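Local coordinates for enoyl-CoA hydratase/isomerase (PDB 3LAO), which probably catalyses the addition of water to the double bond of a steroid side-chain enoyl-CoA thioester, working as a homotrimer of the enoyl-CoA hydratase/isomerase family, at residues F69-D74 with T115-G120; A119-M124 with F138-V143. All blocks are in the same frame, centred on the assembly; numbering follows the deposited sequence.

Contact 1: F69-D74 with T115-G120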
loop_
_atom_site.group_PDB
_atom_site.type_symbol
_atom_site.label_atom_id
_atom_site.label_comp_id
_atom_site.label_asym_id
_atom_site.label_seq_id
_atom_site.Cartn_x
_atom_site.Cartn_y
_atom_site.Cartn_z
ATOM N N PHE B 69 13.507 -20.200 -12.868
ATOM C CA PHE B 69 12.866 -20.277 -11.572
ATOM C C PHE B 69 11.647 -21.214 -11.589
ATOM O O PHE B 69 11.667 -22.249 -10.921
ATOM C CB PHE B 69 12.520 -18.898 -11.042
ATOM C CG PHE B 69 12.039 -18.917 -9.623
ATOM C CD1 PHE B 69 12.903 -19.240 -8.607
ATOM C CD2 PHE B 69 10.726 -18.607 -9.314
ATOM C CE1 PHE B 69 12.460 -19.280 -7.302
ATOM C CE2 PHE B 69 10.295 -18.613 -8.014
ATOM C CZ PHE B 69 11.162 -18.963 -7.010
ATOM N N THR B 70 10.603 -20.884 -12.342
ATOM C CA THR B 70 9.499 -21.839 -12.525
ATOM C C THR B 70 8.600 -21.516 -13.713
ATOM O O THR B 70 8.293 -20.350 -13.962
ATOM C CB THR B 70 8.604 -21.991 -11.271
ATOM O OG1 THR B 70 7.609 -22.983 -11.529
ATOM C CG2 THR B 70 7.892 -20.713 -10.970
ATOM N N ALA B 71 8.179 -22.561 -14.441
ATOM C CA ALA B 71 7.220 -22.397 -15.536
ATOM C C ALA B 71 5.793 -22.392 -15.012
ATOM O O ALA B 71 4.843 -22.287 -15.790
ATOM C CB ALA B 71 7.393 -23.477 -16.598
ATOM N N GLY B 72 5.637 -22.474 -13.690
ATOM C CA GLY B 72 4.315 -22.492 -13.081
ATOM C C GLY B 72 3.855 -23.906 -12.728
ATOM O O GLY B 72 4.660 -24.812 -12.571
ATOM N N LEU B 73 2.550 -24.087 -12.586
ATOM C CA LEU B 73 1.995 -25.392 -12.295
ATOM C C LEU B 73 2.074 -26.329 -13.485
ATOM O O LEU B 73 2.020 -25.888 -14.633
ATOM C CB LEU B 73 0.549 -25.270 -11.890
ATOM C CG LEU B 73 0.398 -24.348 -10.715
ATOM C CD1 LEU B 73 -0.945 -24.608 -10.131
ATOM C CD2 LEU B 73 1.496 -24.616 -9.702
ATOM N N ASP B 74 2.220 -27.622 -13.188
ATOM C CA ASP B 74 2.111 -28.692 -14.172
ATOM C C ASP B 74 0.645 -29.087 -14.235
ATOM O O ASP B 74 0.246 -30.014 -13.549
ATOM C CB ASP B 74 2.938 -29.901 -13.718
ATOM C CG ASP B 74 3.041 -30.983 -14.783
ATOM O OD1 ASP B 74 2.040 -31.227 -15.485
ATOM O OD2 ASP B 74 4.123 -31.602 -14.918
ATOM N N THR B 115 12.797 -17.575 -16.135
ATOM C CA THR B 115 11.376 -17.676 -16.369
ATOM C C THR B 115 10.640 -17.770 -15.042
ATOM O O THR B 115 11.047 -18.503 -14.160
ATOM C CB THR B 115 11.061 -18.924 -17.207
ATOM O OG1 THR B 115 10.984 -18.569 -18.584
ATOM C CG2 THR B 115 9.752 -19.528 -16.801
ATOM N N CYS B 116 9.553 -17.015 -14.916
ATOM C CA CYS B 116 8.825 -16.927 -13.656
ATOM C C CYS B 116 7.322 -16.823 -13.894
ATOM O O CYS B 116 6.722 -15.770 -13.686
ATOM C CB CYS B 116 9.312 -15.728 -12.840
ATOM S SG CYS B 116 8.887 -15.798 -11.084
ATOM N N TRP B 117 6.721 -17.925 -14.332
ATOM C CA TRP B 117 5.334 -17.913 -14.782
ATOM C C TRP B 117 4.372 -18.025 -13.602
ATOM O O TRP B 117 4.652 -18.717 -12.624
ATOM C CB TRP B 117 5.083 -19.050 -15.774
ATOM C CG TRP B 117 5.772 -18.860 -17.090
ATOM C CD1 TRP B 117 6.093 -19.830 -17.994
ATOM C CD2 TRP B 117 6.225 -17.622 -17.652
ATOM N NE1 TRP B 117 6.718 -19.273 -19.084
ATOM C CE2 TRP B 117 6.811 -17.919 -18.898
ATOM C CE3 TRP B 117 6.191 -16.292 -17.221
ATOM C CZ2 TRP B 117 7.360 -16.935 -19.718
ATOM C CZ3 TRP B 117 6.737 -15.317 -18.037
ATOM C CH2 TRP B 117 7.313 -15.643 -19.271
ATOM N N THR B 118 3.237 -17.339 -13.704
ATOM C CA THR B 118 2.074 -17.658 -12.886
ATOM C C THR B 118 2.467 -17.871 -11.428
ATOM O O THR B 118 2.532 -16.920 -10.647
ATOM C CB THR B 118 1.349 -18.916 -13.400
ATOM O OG1 THR B 118 1.870 -19.278 -14.686
ATOM C CG2 THR B 118 -0.145 -18.660 -13.517
ATOM N N ALA B 119 2.728 -19.123 -11.067
ATOM C CA ALA B 119 2.799 -19.517 -9.664
ATOM C C ALA B 119 4.081 -19.010 -9.013
ATOM O O ALA B 119 4.190 -18.965 -7.787
ATOM C CB ALA B 119 2.695 -21.029 -9.532
ATOM N N GLY B 120 5.050 -18.630 -9.841
ATOM C CA GLY B 120 6.341 -18.187 -9.351
ATOM C C GLY B 120 6.317 -16.749 -8.872
ATOM O O GLY B 120 6.929 -16.410 -7.860
#

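Contact 2: A119-M124 with F138-V143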
loop_
_atom_site.group_PDB
_atom_site.type_symbol
_atom_site.label_atom_id
_atom_site.label_comp_id
_atom_site.label_asym_id
_atom_site.label_seq_id
_atom_site.Cartn_x
_atom_site.Cartn_y
_atom_site.Cartn_z
ATOM N N ALA B 119 2.728 -19.123 -11.067
ATOM C CA ALA B 119 2.799 -19.517 -9.664
ATOM C C ALA B 119 4.081 -19.010 -9.013
ATOM O O ALA B 119 4.190 -18.965 -7.787
ATOM C CB ALA B 119 2.695 -21.029 -9.532
ATOM N N GLY B 120 5.050 -18.630 -9.841
ATOM C CA GLY B 120 6.341 -18.187 -9.351
ATOM C C GLY B 120 6.317 -16.749 -8.872
ATOM O O GLY B 120 6.929 -16.410 -7.860
ATOM N N ILE B 121 5.605 -15.898 -9.605
ATOM C CA ILE B 121 5.314 -14.546 -9.144
ATOM C C ILE B 121 4.780 -14.554 -7.715
ATOM O O ILE B 121 5.345 -13.914 -6.828
ATOM C CB ILE B 121 4.293 -13.845 -10.058
ATOM C CG1 ILE B 121 4.870 -13.665 -11.464
ATOM C CG2 ILE B 121 3.884 -12.503 -9.470
ATOM C CD1 ILE B 121 3.900 -13.051 -12.449
ATOM N N GLU B 122 3.690 -15.283 -7.499
ATOM C CA GLU B 122 3.024 -15.299 -6.203
ATOM C C GLU B 122 3.951 -15.885 -5.162
ATOM O O GLU B 122 3.942 -15.489 -4.005
ATOM C CB GLU B 122 1.723 -16.099 -6.266
ATOM C CG GLU B 122 0.484 -15.299 -5.755
ATOM C CD GLU B 122 0.325 -15.348 -4.197
ATOM O OE1 GLU B 122 0.868 -14.451 -3.498
ATOM O OE2 GLU B 122 -0.353 -16.272 -3.671
ATOM N N LEU B 123 4.789 -16.814 -5.594
ATOM C CA LEU B 123 5.692 -17.466 -4.681
ATOM C C LEU B 123 6.706 -16.418 -4.257
ATOM O O LEU B 123 7.048 -16.295 -3.085
ATOM C CB LEU B 123 6.367 -18.616 -5.400
ATOM C CG LEU B 123 7.196 -19.605 -4.610
ATOM C CD1 LEU B 123 6.372 -20.163 -3.453
ATOM C CD2 LEU B 123 7.645 -20.704 -5.567
HETATM N N MSE B 124 7.138 -15.623 -5.225
HETATM C CA MSE B 124 8.086 -14.568 -4.963
HETATM C C MSE B 124 7.552 -13.470 -4.038
HETATM O O MSE B 124 8.293 -12.921 -3.226
HETATM C CB MSE B 124 8.505 -13.958 -6.281
HETATM C CG MSE B 124 9.662 -13.050 -6.160
HETATM SE SE MSE B 124 9.990 -12.225 -7.869
HETATM C CE MSE B 124 8.407 -11.105 -8.002
ATOM N N PHE B 138 8.480 -12.431 -16.411
ATOM C CA PHE B 138 7.378 -12.717 -15.540
ATOM C C PHE B 138 6.138 -12.603 -16.358
ATOM O O PHE B 138 6.009 -11.689 -17.204
ATOM C CB PHE B 138 7.308 -11.629 -14.445
ATOM C CG PHE B 138 8.507 -11.594 -13.530
ATOM C CD1 PHE B 138 9.574 -10.741 -13.783
ATOM C CD2 PHE B 138 8.566 -12.422 -12.401
ATOM C CE1 PHE B 138 10.703 -10.720 -12.909
ATOM C CE2 PHE B 138 9.696 -12.414 -11.500
ATOM C CZ PHE B 138 10.748 -11.553 -11.746
ATOM N N ALA B 139 5.175 -13.462 -16.078
ATOM C CA ALA B 139 3.860 -13.158 -16.597
ATOM C C ALA B 139 2.787 -13.915 -15.863
ATOM O O ALA B 139 3.018 -15.007 -15.369
ATOM C CB ALA B 139 3.803 -13.426 -18.162
ATOM N N HIS B 140 1.623 -13.303 -15.774
ATOM C CA HIS B 140 0.429 -13.933 -15.249
ATOM C C HIS B 140 -0.436 -14.536 -16.355
ATOM O O HIS B 140 -1.512 -14.024 -16.676
ATOM C CB HIS B 140 -0.377 -12.904 -14.480
ATOM C CG HIS B 140 -0.440 -13.186 -13.025
ATOM N ND1 HIS B 140 0.398 -12.579 -12.118
ATOM C CD2 HIS B 140 -1.211 -14.042 -12.321
ATOM C CE1 HIS B 140 0.129 -13.035 -10.910
ATOM N NE2 HIS B 140 -0.838 -13.929 -11.007
ATOM N N LEU B 141 0.041 -15.634 -16.927
ATOM C CA LEU B 141 -0.564 -16.239 -18.102
ATOM C C LEU B 141 -1.920 -16.895 -17.862
ATOM O O LEU B 141 -2.609 -17.249 -18.805
ATOM C CB LEU B 141 0.394 -17.258 -18.713
ATOM C CG LEU B 141 1.806 -16.770 -19.010
ATOM C CD1 LEU B 141 2.690 -17.921 -19.394
ATOM C CD2 LEU B 141 1.802 -15.727 -20.107
ATOM N N GLU B 142 -2.302 -17.056 -16.607
ATOM C CA GLU B 142 -3.563 -17.708 -16.286
ATOM C C GLU B 142 -4.776 -17.092 -16.969
ATOM O O GLU B 142 -5.657 -17.805 -17.424
ATOM C CB GLU B 142 -3.807 -17.704 -14.783
ATOM C CG GLU B 142 -5.285 -17.719 -14.432
ATOM C CD GLU B 142 -5.802 -16.366 -13.998
ATOM O OE1 GLU B 142 -7.031 -16.225 -13.844
ATOM O OE2 GLU B 142 -4.984 -15.448 -13.799
ATOM N N VAL B 143 -4.838 -15.768 -17.008
ATOM C CA VAL B 143 -5.986 -15.085 -17.585
ATOM C C VAL B 143 -6.254 -15.565 -18.994
ATOM O O VAL B 143 -7.388 -15.838 -19.353
ATOM C CB VAL B 143 -5.809 -13.569 -17.622
ATOM C CG1 VAL B 143 -6.710 -12.926 -16.609
ATOM C CG2 VAL B 143 -4.360 -13.184 -17.394
#

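Contact 1: F69-D74 with T115-G120
A single parallel bridge, Thr-70 with Cys-116, joins two backbone segments that in crotonase-fold relatives frame the oxyanion hole. Thr-70 N gives its hydrogen to Thr-115 O at 3.0 Å, tilted from the carbonyl plane. Trp-117 N then donates to Thr-70 O at 2.9 Å, an almost straight bond (N-H...O 167°). The side chain of Thr-70 works within its own loop as well: OG1, anti to the backbone N (chi1 -177°), accepts from Gly-72 N at 3.0 Å in an ST turn and is also bonded to Asn-34 O. The same torsion sends CG2 to Gly-120, whose CA lies 3.4 Å from the methyl; glycine suits this place because it has no side chain to meet that methyl. Gly-72 has positive phi and backbone angles that a side chain would strain. Phe-69 turns CD2 to Cys-116 SG at 3.8 Å, an oblique sulfur-aromatic contact, while the carbonyl of Gly-120 lies at the ring's edge. On the indole, Ala-71 O meets the edge in plane, and Thr-115 CG2, from the same segment as the indole, lies over one face, offset toward the rim. Farther on, Leu-73 CD2 touches Ala-119 CB at 3.8 Å, a small apolar patch. Leu-73 N and Ala-119 N stand 5.2 Å apart, at the positions whose N-H groups polarise the thioester carbonyl in related hydratases. Backbone bonds and close-fitting small residues thus hold the two segments side by side and bring the two peptide N-H groups close, consistent with such a site here.

Contact 2: A119-M124 with F138-V143
Ile-121 carries most of this contact, touching Phe-138, Ala-139 and His-140 from the first turn of helix 119-125. With CG1 anti to the carbonyl carbon (chi1 -64°), the longer branch reaches off the helix toward the end of strand 137-139. Ile-121 CG1 comes to the edge of the Phe-138 ring, 4.0 Å from Phe-138 CD2. The tip of the branch, Ile-121 CD1, lies 3.5 Å from His-140 ND1 and 3.6 Å from Ala-139 O, while the shorter branch brings Ile-121 CG2 to 4.1 Å from His-140 CE1. A branched aliphatic residue suits this position, since its two arms can fill the angle between a phenyl ring and an imidazole. The price is paid by the histidine: ND1 is buried against a methyl group and has no polar partner in the model. Glu-122, next along, turns its end away and forms a salt bridge with Arg-156. One turn beyond Ile-121, the selenomethionine at Met-124 sets its SE 3.6 Å from Phe-138 CE2. The selenium meets the ring obliquely, 66° off the normal, and the bend at chi3 (68°) folds the terminal methyl back so that Met-124 CE too lies 4.0 Å from Phe-138 CE2. This long, flexible side chain crosses the ring at about a right angle, a Met-aromatic contact. Phe-138 also meets the ring of Phe-176 on the neighbouring strand 175-177. No hydrogen bond joins the two segments; apolar side chains on one flank of a short helix rest on a strand end, a helix-on-sheet packing within the alpha/beta core of the crotonase fold.

Overall arrangement
Followed from the N terminus, the chain leaves strand 59-64 and enters the loop of 69-74, then passes through helix 75-78 and strand 108-112 before contact 1 closes the circuit at 115-120. Contact 2 begins where that one ends, sharing Ala-119 and Gly-120, and closes a much shorter excursion through strand 129-133 to 138-143. The two closures therefore follow one another with a small overlap; neither encloses the other. Strands 115-117 and 137-139 are neighbours in one sheet, where Thr-118 N probably bonds Ala-139 O at 2.9 Å. Helix 119-125 thus packs against both loop 69-74 and strand 137-139, while residues 142-143, at the end of contact 2, pack on a neighbouring subunit.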